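Side-chain contacts in malonyl CoA:acyl carrier protein malonyltransferase (PDB 1NM2), which probably transfers the malonyl group from malonyl-CoA to holo-acyl carrier protein, supplying fatty acid biosynthesis: residues T281-A286 and V293-L298; L260-F265 and K287-G292; P15-D20 and E275-G280. All blocks are in the same frame, centred on the assembly; numbering follows the deposited sequence.

In the fold
The contacts gather round strand 272-275 of the parallel sheet and helix 281-289, which follows it in the alpha/beta hydrolase-like core. Contacts 1 and 2 load the same helix from different directions, their centres about 10 Å apart, and meet where T295 OG1 lies 3.4 Å from K287 CE. Contact 3 centres about 14 Å from contact 1, joined to it through E275, whose backbone O takes a probable hydrogen bond of 2.9 Å from L298 N. Contacts 2 and 3 are about 23 Å apart between centres and about 6 Å between nearest atoms. A GxSxG sequence, consistent with the nucleophile elbow of this family, is close: L282 touches H97 within it, and F265 comes near without touching.

Contact 1: residues T281-A286 and V293-L298; sequences TLTGLA and VKTLAL
Their first torsions decide which branches of T283 and T295 meet. In T283 (chi1 -69°) the methyl CG2 stands anti to the backbone N and the hydroxyl lies back beside that N; in T295 (chi1 60°) it is OG1 that sits between N and the carbonyl carbon. The helix threonine therefore offers its methyl to the strand threonine's hydroxyl, CG2 of T283 lying 3.5 Å from OG1 of T295 and 3.7 Å from its CB. The other branch of each fork has its own neighbour. T283 OG1 rests against the methyl of A297, 3.4 Å from its CB, while CG2 of T295 packs on A286, 3.7 Å from that CB, one helical turn further along. No hydrogen bond crosses between the two segments; the T283 hydroxyl spends its bond on the carboxylate of E275, at the end of the adjoining strand 272-275. A valine in its place would lack the hydroxyl, and E275 would probably be left without one of its hydrogen-bond partners. Small side chains suit the approach: the axes of helix 281-286 and strand 294-297 come within 8.0 Å and run nearly antiparallel, at 163°. On the far side of the strand, L296 turns from this helix to touch helix 304-314. A helix packed on the strand that follows it is the second half of a beta-alpha-beta crossover, here strand 272-275, helix 281-289 and strand 294-297.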
ATOM      1  N   THR A 281       6.613   5.548   5.975  1.00 18.03           N
ATOM      2  CA  THR A 281       6.937   4.125   5.972  1.00 18.91           C
ATOM      3  C   THR A 281       7.775   3.670   4.775  1.00 17.88           C
ATOM      4  O   THR A 281       8.840   3.080   4.955  1.00 19.63           O
ATOM      5  CB  THR A 281       5.653   3.266   6.036  1.00 19.95           C
ATOM      6  OG1 THR A 281       4.810   3.587   4.924  1.00 18.20           O
ATOM      7  CG2 THR A 281       4.895   3.538   7.333  1.00 21.82           C
ATOM      8  N   LEU A 282       7.309   3.934   3.559  1.00 17.97           N
ATOM      9  CA  LEU A 282       8.067   3.515   2.379  1.00 18.80           C
ATOM     10  C   LEU A 282       9.361   4.317   2.254  1.00 19.27           C
ATOM     11  O   LEU A 282      10.377   3.803   1.787  1.00 21.13           O
ATOM     12  CB  LEU A 282       7.212   3.655   1.108  1.00 16.74           C
ATOM     13  CG  LEU A 282       5.915   2.822   1.095  1.00 17.07           C
ATOM     14  CD1 LEU A 282       5.248   2.917  -0.276  1.00 16.24           C
ATOM     15  CD2 LEU A 282       6.225   1.360   1.421  1.00 15.04           C
ATOM     16  N   THR A 283       9.329   5.572   2.686  1.00 20.46           N
ATOM     17  CA  THR A 283      10.516   6.424   2.636  1.00 22.40           C
ATOM     18  C   THR A 283      11.580   5.863   3.580  1.00 21.29           C
ATOM     19  O   THR A 283      12.767   5.869   3.263  1.00 22.09           O
ATOM     20  CB  THR A 283      10.183   7.872   3.050  1.00 21.88           C
ATOM     21  OG1 THR A 283       9.364   8.478   2.043  1.00 25.72           O
ATOM     22  CG2 THR A 283      11.453   8.685   3.210  1.00 26.46           C
ATOM     23  N   GLY A 284      11.146   5.379   4.738  1.00 19.32           N
ATOM     24  CA  GLY A 284      12.080   4.803   5.689  1.00 21.65           C
ATOM     25  C   GLY A 284      12.759   3.577   5.100  1.00 21.38           C
ATOM     26  O   GLY A 284      13.961   3.364   5.287  1.00 21.18           O
ATOM     27  N   LEU A 285      11.989   2.770   4.376  1.00 20.44           N
ATOM     28  CA  LEU A 285      12.522   1.567   3.744  1.00 20.45           C
ATOM     29  C   LEU A 285      13.518   1.936   2.648  1.00 21.02           C
ATOM     30  O   LEU A 285      14.570   1.307   2.507  1.00 21.46           O
ATOM     31  CB  LEU A 285      11.387   0.729   3.144  1.00 20.57           C
ATOM     32  CG  LEU A 285      10.578  -0.145   4.111  1.00 20.91           C
ATOM     33  CD1 LEU A 285       9.338  -0.698   3.416  1.00 20.26           C
ATOM     34  CD2 LEU A 285      11.455  -1.281   4.609  1.00 17.52           C
ATOM     35  N   ALA A 286      13.183   2.965   1.879  1.00 21.90           N
ATOM     36  CA  ALA A 286      14.042   3.412   0.794  1.00 23.29           C
ATOM     37  C   ALA A 286      15.397   3.888   1.316  1.00 24.30           C
ATOM     38  O   ALA A 286      16.432   3.606   0.710  1.00 24.77           O
ATOM     39  CB  ALA A 286      13.359   4.529   0.012  1.00 21.85           C
ATOM     40  N   VAL A 293      19.785   7.478  -3.039  1.00 25.85           N
ATOM     41  CA  VAL A 293      18.543   7.949  -3.646  1.00 24.33           C
ATOM     42  C   VAL A 293      17.871   8.997  -2.760  1.00 23.87           C
ATOM     43  O   VAL A 293      17.701   8.777  -1.559  1.00 23.04           O
ATOM     44  CB  VAL A 293      17.560   6.778  -3.862  1.00 24.65           C
ATOM     45  CG1 VAL A 293      16.260   7.292  -4.457  1.00 24.62           C
ATOM     46  CG2 VAL A 293      18.191   5.736  -4.779  1.00 24.81           C
ATOM     47  N   LYS A 294      17.502  10.136  -3.339  1.00 22.80           N
ATOM     48  CA  LYS A 294      16.840  11.181  -2.561  1.00 25.41           C
ATOM     49  C   LYS A 294      15.416  10.729  -2.284  1.00 24.95           C
ATOM     50  O   LYS A 294      14.747  10.197  -3.169  1.00 25.81           O
ATOM     51  CB  LYS A 294      16.812  12.515  -3.318  1.00 27.04           C
ATOM     52  CG  LYS A 294      18.173  13.166  -3.499  1.00 32.10           C
ATOM     53  CD  LYS A 294      18.052  14.657  -3.812  1.00 35.94           C
ATOM     54  CE  LYS A 294      17.567  15.454  -2.599  1.00 38.43           C
ATOM     55  NZ  LYS A 294      17.552  16.936  -2.831  1.00 38.38           N
ATOM     56  N   THR A 295      14.958  10.923  -1.055  1.00 23.46           N
ATOM     57  CA  THR A 295      13.608  10.521  -0.686  1.00 23.37           C
ATOM     58  C   THR A 295      12.879  11.662   0.008  1.00 23.17           C
ATOM     59  O   THR A 295      13.490  12.465   0.719  1.00 22.66           O
ATOM     60  CB  THR A 295      13.615   9.311   0.275  1.00 23.23           C
ATOM     61  OG1 THR A 295      14.319   9.661   1.473  1.00 24.38           O
ATOM     62  CG2 THR A 295      14.291   8.115  -0.365  1.00 24.70           C
ATOM     63  N   LEU A 296      11.571  11.732  -0.206  1.00 21.70           N
ATOM     64  CA  LEU A 296      10.752  12.759   0.423  1.00 21.43           C
ATOM     65  C   LEU A 296       9.363  12.188   0.668  1.00 21.96           C
ATOM     66  O   LEU A 296       8.752  11.604  -0.230  1.00 22.66           O
ATOM     67  CB  LEU A 296      10.663  14.005  -0.466  1.00 21.95           C
ATOM     68  CG  LEU A 296       9.965  15.236   0.137  1.00 21.97           C
ATOM     69  CD1 LEU A 296      10.372  16.488  -0.628  1.00 23.16           C
ATOM     70  CD2 LEU A 296       8.457  15.057   0.105  1.00 22.74           C
ATOM     71  N   ALA A 297       8.874  12.347   1.892  1.00 20.01           N
ATOM     72  CA  ALA A 297       7.553  11.856   2.250  1.00 19.89           C
ATOM     73  C   ALA A 297       6.600  13.030   2.436  1.00 20.07           C
ATOM     74  O   ALA A 297       6.914  13.990   3.143  1.00 19.27           O
ATOM     75  CB  ALA A 297       7.628  11.035   3.537  1.00 17.85           C
ATOM     76  N   LEU A 298       5.446  12.962   1.782  1.00 20.63           N
ATOM     77  CA  LEU A 298       4.441  14.008   1.913  1.00 21.43           C
ATOM     78  C   LEU A 298       3.576  13.701   3.128  1.00 21.87           C
ATOM     79  O   LEU A 298       2.865  12.696   3.156  1.00 22.87           O
ATOM     80  CB  LEU A 298       3.552  14.071   0.670  1.00 21.33           C
ATOM     81  CG  LEU A 298       4.201  14.569  -0.621  1.00 23.31           C
ATOM     82  CD1 LEU A 298       3.194  14.489  -1.754  1.00 21.51           C
ATOM     83  CD2 LEU A 298       4.692  16.000  -0.432  1.00 20.84           C
TER

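Contact 2: residues L260-F265 and K287-G292; sequences LCMETF and KRALPG
M262 reaches from helix 258-267 to the last turn of helix 281-289, and its chain can be followed atom by atom to A289 and L290. CB leaves the helix in the direction of the other segment, and a chi1 of -71° sets CG beside the backbone N, anti to the carbonyl carbon. CG lies 4.2 Å from L290 CD1. The next atom, SD, has two neighbours, with A289 CB at 3.8 Å and the same L290 CD1 at 4.2 Å. At chi3 (-72°) the chain bends, and the terminal CE comes down on A289, 3.6 Å from its CB. Being an alanine, A289 leaves room for this thioether end to lie directly against the helix.

L290 answers from the other side, crossing the methionine at a slant and splitting its two methyls between different targets. CD2 approaches the backbone of helix 258-267, 3.8 Å from M262 O. CD1, besides meeting the methionine, points to F265, where it lies at the ring edge near the ring plane, 4.3 Å from F265 CD1. One face of that ring is overlain toward its rim by C261 O of the preceding turn.

The interface is wholly apolar in its side chains and is buried. L290 is the residue at which helix 281-289 gives way to a turn, and it also touches I273 of strand 272-275. F265 reaches I273 as well, along with V4 and V6 of strand 3-7, so the two helices lean on each other over the same stretch of the parallel sheet.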
ATOM      1  N   LEU A 260      11.382  -6.734  -4.213  1.00 17.13           N
ATOM      2  CA  LEU A 260      11.608  -6.807  -5.652  1.00 17.28           C
ATOM      3  C   LEU A 260      11.223  -5.511  -6.354  1.00 16.67           C
ATOM      4  O   LEU A 260      11.788  -5.166  -7.388  1.00 17.75           O
ATOM      5  CB  LEU A 260      10.826  -7.979  -6.247  1.00 17.44           C
ATOM      6  CG  LEU A 260      11.301  -9.340  -5.722  1.00 18.14           C
ATOM      7  CD1 LEU A 260      10.472 -10.461  -6.330  1.00 17.36           C
ATOM      8  CD2 LEU A 260      12.777  -9.510  -6.053  1.00 15.73           C
ATOM      9  N   CYS A 261      10.249  -4.799  -5.802  1.00 18.16           N
ATOM     10  CA  CYS A 261       9.842  -3.540  -6.399  1.00 17.14           C
ATOM     11  C   CYS A 261      11.014  -2.558  -6.300  1.00 17.67           C
ATOM     12  O   CYS A 261      11.312  -1.839  -7.255  1.00 18.00           O
ATOM     13  CB  CYS A 261       8.605  -2.987  -5.685  1.00 14.81           C
ATOM     14  SG  CYS A 261       7.093  -3.931  -6.021  1.00 18.04           S
ATOM     15  N   MET A 262      11.683  -2.535  -5.151  1.00 18.22           N
ATOM     16  CA  MET A 262      12.822  -1.638  -4.967  1.00 18.63           C
ATOM     17  C   MET A 262      13.994  -2.058  -5.849  1.00 19.17           C
ATOM     18  O   MET A 262      14.739  -1.206  -6.331  1.00 20.14           O
ATOM     19  CB  MET A 262      13.252  -1.576  -3.490  1.00 19.21           C
ATOM     20  CG  MET A 262      12.256  -0.815  -2.585  1.00 19.62           C
ATOM     21  SD  MET A 262      12.877  -0.368  -0.936  1.00 20.49           S
ATOM     22  CE  MET A 262      12.912  -1.982  -0.141  1.00 19.42           C
ATOM     23  N   GLU A 263      14.157  -3.365  -6.058  1.00 19.53           N
ATOM     24  CA  GLU A 263      15.224  -3.867  -6.922  1.00 21.34           C
ATOM     25  C   GLU A 263      14.975  -3.342  -8.338  1.00 20.35           C
ATOM     26  O   GLU A 263      15.901  -2.969  -9.054  1.00 18.99           O
ATOM     27  CB  GLU A 263      15.231  -5.400  -6.950  1.00 24.37           C
ATOM     28  CG  GLU A 263      15.730  -6.061  -5.677  1.00 29.67           C
ATOM     29  CD  GLU A 263      17.171  -5.697  -5.366  1.00 33.40           C
ATOM     30  OE1 GLU A 263      18.010  -5.760  -6.292  1.00 35.26           O
ATOM     31  OE2 GLU A 263      17.462  -5.355  -4.198  1.00 35.39           O
ATOM     32  N   THR A 264      13.708  -3.320  -8.736  1.00 20.15           N
ATOM     33  CA  THR A 264      13.333  -2.831 -10.056  1.00 18.73           C
ATOM     34  C   THR A 264      13.583  -1.323 -10.164  1.00 19.43           C
ATOM     35  O   THR A 264      14.013  -0.833 -11.214  1.00 19.01           O
ATOM     36  CB  THR A 264      11.858  -3.167 -10.350  1.00 19.24           C
ATOM     37  OG1 THR A 264      11.749  -4.575 -10.594  1.00 15.89           O
ATOM     38  CG2 THR A 264      11.342  -2.403 -11.561  1.00 17.94           C
ATOM     39  N   PHE A 265      13.330  -0.586  -9.086  1.00 19.11           N
ATOM     40  CA  PHE A 265      13.571   0.862  -9.102  1.00 19.80           C
ATOM     41  C   PHE A 265      15.068   1.063  -9.407  1.00 21.56           C
ATOM     42  O   PHE A 265      15.450   1.968 -10.148  1.00 20.91           O
ATOM     43  CB  PHE A 265      13.234   1.498  -7.739  1.00 18.16           C
ATOM     44  CG  PHE A 265      11.780   1.391  -7.333  1.00 16.10           C
ATOM     45  CD1 PHE A 265      11.411   1.590  -6.002  1.00 16.18           C
ATOM     46  CD2 PHE A 265      10.785   1.081  -8.258  1.00 16.43           C
ATOM     47  CE1 PHE A 265      10.077   1.477  -5.599  1.00 14.26           C
ATOM     48  CE2 PHE A 265       9.448   0.966  -7.862  1.00 14.33           C
ATOM     49  CZ  PHE A 265       9.097   1.164  -6.526  1.00 13.26           C
ATOM     50  N   LYS A 287      15.391   4.602   2.438  1.00 25.57           N
ATOM     51  CA  LYS A 287      16.635   5.109   3.014  1.00 27.75           C
ATOM     52  C   LYS A 287      17.573   3.973   3.404  1.00 28.38           C
ATOM     53  O   LYS A 287      18.789   4.157   3.498  1.00 29.11           O
ATOM     54  CB  LYS A 287      16.341   5.980   4.241  1.00 26.54           C
ATOM     55  CG  LYS A 287      15.633   7.286   3.906  1.00 30.27           C
ATOM     56  CD  LYS A 287      15.284   8.073   5.161  1.00 31.63           C
ATOM     57  CE  LYS A 287      14.444   9.292   4.823  1.00 34.16           C
ATOM     58  NZ  LYS A 287      14.015  10.017   6.049  1.00 36.39           N
ATOM     59  N   ARG A 288      17.006   2.794   3.627  1.00 29.07           N
ATOM     60  CA  ARG A 288      17.802   1.635   4.001  1.00 29.67           C
ATOM     61  C   ARG A 288      18.237   0.804   2.803  1.00 28.41           C
ATOM     62  O   ARG A 288      19.417   0.489   2.657  1.00 28.96           O
ATOM     63  CB  ARG A 288      17.019   0.748   4.971  1.00 32.25           C
ATOM     64  CG  ARG A 288      16.829   1.362   6.342  1.00 37.81           C
ATOM     65  CD  ARG A 288      16.217   0.369   7.310  1.00 42.63           C
ATOM     66  NE  ARG A 288      16.390   0.800   8.694  1.00 47.79           N
ATOM     67  CZ  ARG A 288      17.572   1.002   9.268  1.00 49.48           C
ATOM     68  NH1 ARG A 288      18.689   0.812   8.575  1.00 50.20           N
ATOM     69  NH2 ARG A 288      17.641   1.397  10.534  1.00 51.22           N
ATOM     70  N   ALA A 289      17.286   0.461   1.940  1.00 26.26           N
ATOM     71  CA  ALA A 289      17.574  -0.364   0.775  1.00 26.21           C
ATOM     72  C   ALA A 289      18.053   0.378  -0.474  1.00 26.00           C
ATOM     73  O   ALA A 289      18.633  -0.231  -1.370  1.00 28.40           O
ATOM     74  CB  ALA A 289      16.340  -1.206   0.431  1.00 25.51           C
ATOM     75  N   LEU A 290      17.817   1.681  -0.545  1.00 25.71           N
ATOM     76  CA  LEU A 290      18.226   2.441  -1.722  1.00 25.03           C
ATOM     77  C   LEU A 290      19.162   3.602  -1.396  1.00 25.26           C
ATOM     78  O   LEU A 290      18.806   4.770  -1.562  1.00 23.06           O
ATOM     79  CB  LEU A 290      16.984   2.957  -2.456  1.00 24.00           C
ATOM     80  CG  LEU A 290      16.008   1.849  -2.864  1.00 23.88           C
ATOM     81  CD1 LEU A 290      14.717   2.450  -3.395  1.00 24.18           C
ATOM     82  CD2 LEU A 290      16.666   0.956  -3.905  1.00 24.01           C
ATOM     83  N   PRO A 291      20.387   3.289  -0.939  1.00 25.88           N
ATOM     84  CA  PRO A 291      21.355   4.337  -0.601  1.00 25.22           C
ATOM     85  C   PRO A 291      21.716   5.184  -1.819  1.00 25.98           C
ATOM     86  O   PRO A 291      21.864   4.663  -2.924  1.00 25.15           O
ATOM     87  CB  PRO A 291      22.542   3.542  -0.062  1.00 26.10           C
ATOM     88  CG  PRO A 291      22.467   2.263  -0.843  1.00 26.45           C
ATOM     89  CD  PRO A 291      20.990   1.950  -0.807  1.00 26.10           C
ATOM     90  N   GLY A 292      21.847   6.492  -1.615  1.00 26.24           N
ATOM     91  CA  GLY A 292      22.186   7.376  -2.714  1.00 26.23           C
ATOM     92  C   GLY A 292      20.971   7.939  -3.427  1.00 27.33           C
ATOM     93  O   GLY A 292      21.103   8.781  -4.319  1.00 28.64           O
TER

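Contact 3: residues P15-D20 and E275-G280; sequences PGFLTD and EVCPGG
The ring of F17 presents its edge to C277 and lies obliquely against P278. C277 SG sits almost exactly in the ring plane, 4.8 Å from the centroid and 89° from the ring normal, and it is 3.6 Å from CD1: a cysteine sulfur-aromatic contact made at the edge. The same two ring atoms, CD1 and CE1, also meet the proline. P278 CB is 3.7 Å from F17 CD1, and P278 CD comes to 3.9 Å from CE1, so both touch the sulfur and the pyrrolidine ring. With chi1 near 180°, C277 SG is thrown out anti to its backbone N, which brings it to the ring. The peptide bond before P278 is cis and folds the chain sharply between the two partners of F17.

That fold lies in the loop of a beta-alpha unit, between strand 272-275 and helix 281-289, whose N-cap position is taken by G280. G280 N donates to E275 OE1 at 2.6 Å, nearly straight at 166°, coming from above the carboxylate plane; OE2 of E275 takes the backbone N of L282. On the other segment F17 is carried by a type I turn from G16 to T19, in which both N and OG1 of T19 bond to G16 O from the same face, the hydroxyl at 2.8 Å. Beyond the loop, F17 also touches L63 and A67 of helix 57-75, while P278 reaches L64.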
ATOM      1  N   PRO A  15      -4.743   9.128  13.282  1.00 20.32           N
ATOM      2  CA  PRO A  15      -5.853  10.047  13.552  1.00 19.37           C
ATOM      3  C   PRO A  15      -5.583  11.489  13.123  1.00 19.90           C
ATOM      4  O   PRO A  15      -4.542  12.055  13.455  1.00 18.58           O
ATOM      5  CB  PRO A  15      -6.036   9.924  15.064  1.00 20.18           C
ATOM      6  CG  PRO A  15      -5.625   8.515  15.337  1.00 22.04           C
ATOM      7  CD  PRO A  15      -4.369   8.394  14.504  1.00 20.77           C
ATOM      8  N   GLY A  16      -6.525  12.064  12.379  1.00 19.78           N
ATOM      9  CA  GLY A  16      -6.410  13.440  11.922  1.00 20.08           C
ATOM     10  C   GLY A  16      -5.368  13.770  10.863  1.00 20.48           C
ATOM     11  O   GLY A  16      -5.145  14.945  10.565  1.00 20.58           O
ATOM     12  N   PHE A  17      -4.750  12.758  10.266  1.00 19.19           N
ATOM     13  CA  PHE A  17      -3.709  13.001   9.269  1.00 19.81           C
ATOM     14  C   PHE A  17      -4.136  13.749   8.009  1.00 19.53           C
ATOM     15  O   PHE A  17      -3.311  14.391   7.365  1.00 20.24           O
ATOM     16  CB  PHE A  17      -3.039  11.675   8.877  1.00 19.27           C
ATOM     17  CG  PHE A  17      -3.728  10.939   7.761  1.00 21.41           C
ATOM     18  CD1 PHE A  17      -3.331  11.128   6.436  1.00 19.54           C
ATOM     19  CD2 PHE A  17      -4.772  10.057   8.030  1.00 19.90           C
ATOM     20  CE1 PHE A  17      -3.965  10.448   5.396  1.00 20.16           C
ATOM     21  CE2 PHE A  17      -5.416   9.373   6.992  1.00 20.99           C
ATOM     22  CZ  PHE A  17      -5.009   9.570   5.675  1.00 20.11           C
ATOM     23  N   LEU A  18      -5.415  13.683   7.660  1.00 20.31           N
ATOM     24  CA  LEU A  18      -5.901  14.341   6.450  1.00 19.85           C
ATOM     25  C   LEU A  18      -6.325  15.797   6.667  1.00 21.22           C
ATOM     26  O   LEU A  18      -6.532  16.539   5.706  1.00 20.72           O
ATOM     27  CB  LEU A  18      -7.078  13.539   5.881  1.00 20.35           C
ATOM     28  CG  LEU A  18      -7.445  13.689   4.401  1.00 23.86           C
ATOM     29  CD1 LEU A  18      -6.269  13.290   3.522  1.00 24.12           C
ATOM     30  CD2 LEU A  18      -8.659  12.818   4.094  1.00 24.12           C
ATOM     31  N   THR A  19      -6.443  16.201   7.930  1.00 21.17           N
ATOM     32  CA  THR A  19      -6.873  17.553   8.286  1.00 22.87           C
ATOM     33  C   THR A  19      -6.301  18.699   7.446  1.00 21.51           C
ATOM     34  O   THR A  19      -7.054  19.440   6.808  1.00 20.45           O
ATOM     35  CB  THR A  19      -6.584  17.851   9.776  1.00 22.77           C
ATOM     36  OG1 THR A  19      -7.197  16.847  10.593  1.00 25.37           O
ATOM     37  CG2 THR A  19      -7.150  19.206  10.164  1.00 23.93           C
ATOM     38  N   ASP A  20      -4.978  18.855   7.447  1.00 20.69           N
ATOM     39  CA  ASP A  20      -4.352  19.936   6.690  1.00 22.09           C
ATOM     40  C   ASP A  20      -4.611  19.837   5.189  1.00 21.95           C
ATOM     41  O   ASP A  20      -4.723  20.856   4.503  1.00 20.87           O
ATOM     42  CB  ASP A  20      -2.842  19.967   6.955  1.00 24.35           C
ATOM     43  CG  ASP A  20      -2.502  20.441   8.362  1.00 26.73           C
ATOM     44  OD1 ASP A  20      -1.303  20.455   8.718  1.00 28.86           O
ATOM     45  OD2 ASP A  20      -3.436  20.805   9.108  1.00 25.40           O
ATOM     46  N   GLU A 275       7.019   9.743  -1.655  1.00 19.10           N
ATOM     47  CA  GLU A 275       5.930   8.916  -1.150  1.00 18.10           C
ATOM     48  C   GLU A 275       4.750   9.842  -0.846  1.00 18.25           C
ATOM     49  O   GLU A 275       4.890  10.804  -0.090  1.00 16.82           O
ATOM     50  CB  GLU A 275       6.387   8.187   0.117  1.00 19.41           C
ATOM     51  CG  GLU A 275       5.291   7.452   0.873  1.00 20.24           C
ATOM     52  CD  GLU A 275       5.810   6.766   2.127  1.00 20.46           C
ATOM     53  OE1 GLU A 275       6.811   7.251   2.709  1.00 18.96           O
ATOM     54  OE2 GLU A 275       5.209   5.754   2.535  1.00 17.45           O
ATOM     55  N   VAL A 276       3.593   9.570  -1.441  1.00 16.99           N
ATOM     56  CA  VAL A 276       2.432  10.422  -1.209  1.00 16.99           C
ATOM     57  C   VAL A 276       1.905  10.289   0.216  1.00 17.89           C
ATOM     58  O   VAL A 276       2.370   9.452   0.987  1.00 18.25           O
ATOM     59  CB  VAL A 276       1.290  10.122  -2.224  1.00 15.74           C
ATOM     60  CG1 VAL A 276       1.785  10.408  -3.638  1.00 14.77           C
ATOM     61  CG2 VAL A 276       0.825   8.659  -2.097  1.00 11.97           C
ATOM     62  N   CYS A 277       0.938  11.129   0.564  1.00 17.96           N
ATOM     63  CA  CYS A 277       0.357  11.118   1.900  1.00 18.28           C
ATOM     64  C   CYS A 277      -0.449   9.849   2.153  1.00 17.88           C
ATOM     65  O   CYS A 277      -1.209   9.403   1.293  1.00 19.49           O
ATOM     66  CB  CYS A 277      -0.541  12.346   2.080  1.00 20.21           C
ATOM     67  SG  CYS A 277      -1.378  12.426   3.671  1.00 24.32           S
ATOM     68  N   PRO A 278      -0.304   9.247   3.344  1.00 18.34           N
ATOM     69  CA  PRO A 278       0.544   9.641   4.475  1.00 18.22           C
ATOM     70  C   PRO A 278       1.906   8.951   4.386  1.00 18.69           C
ATOM     71  O   PRO A 278       2.013   7.744   4.594  1.00 17.91           O
ATOM     72  CB  PRO A 278      -0.271   9.181   5.675  1.00 17.57           C
ATOM     73  CG  PRO A 278      -0.847   7.885   5.176  1.00 19.32           C
ATOM     74  CD  PRO A 278      -1.268   8.205   3.749  1.00 17.97           C
ATOM     75  N   GLY A 279       2.942   9.726   4.080  1.00 18.50           N
ATOM     76  CA  GLY A 279       4.270   9.160   3.928  1.00 18.39           C
ATOM     77  C   GLY A 279       5.064   8.884   5.186  1.00 19.07           C
ATOM     78  O   GLY A 279       4.653   9.232   6.296  1.00 18.94           O
ATOM     79  N   GLY A 280       6.220   8.253   4.997  1.00 18.71           N
ATOM     80  CA  GLY A 280       7.085   7.927   6.113  1.00 20.09           C
ATOM     81  C   GLY A 280       7.553   6.479   6.100  1.00 19.01           C
ATOM     82  O   GLY A 280       8.749   6.210   6.187  1.00 18.96           O
TER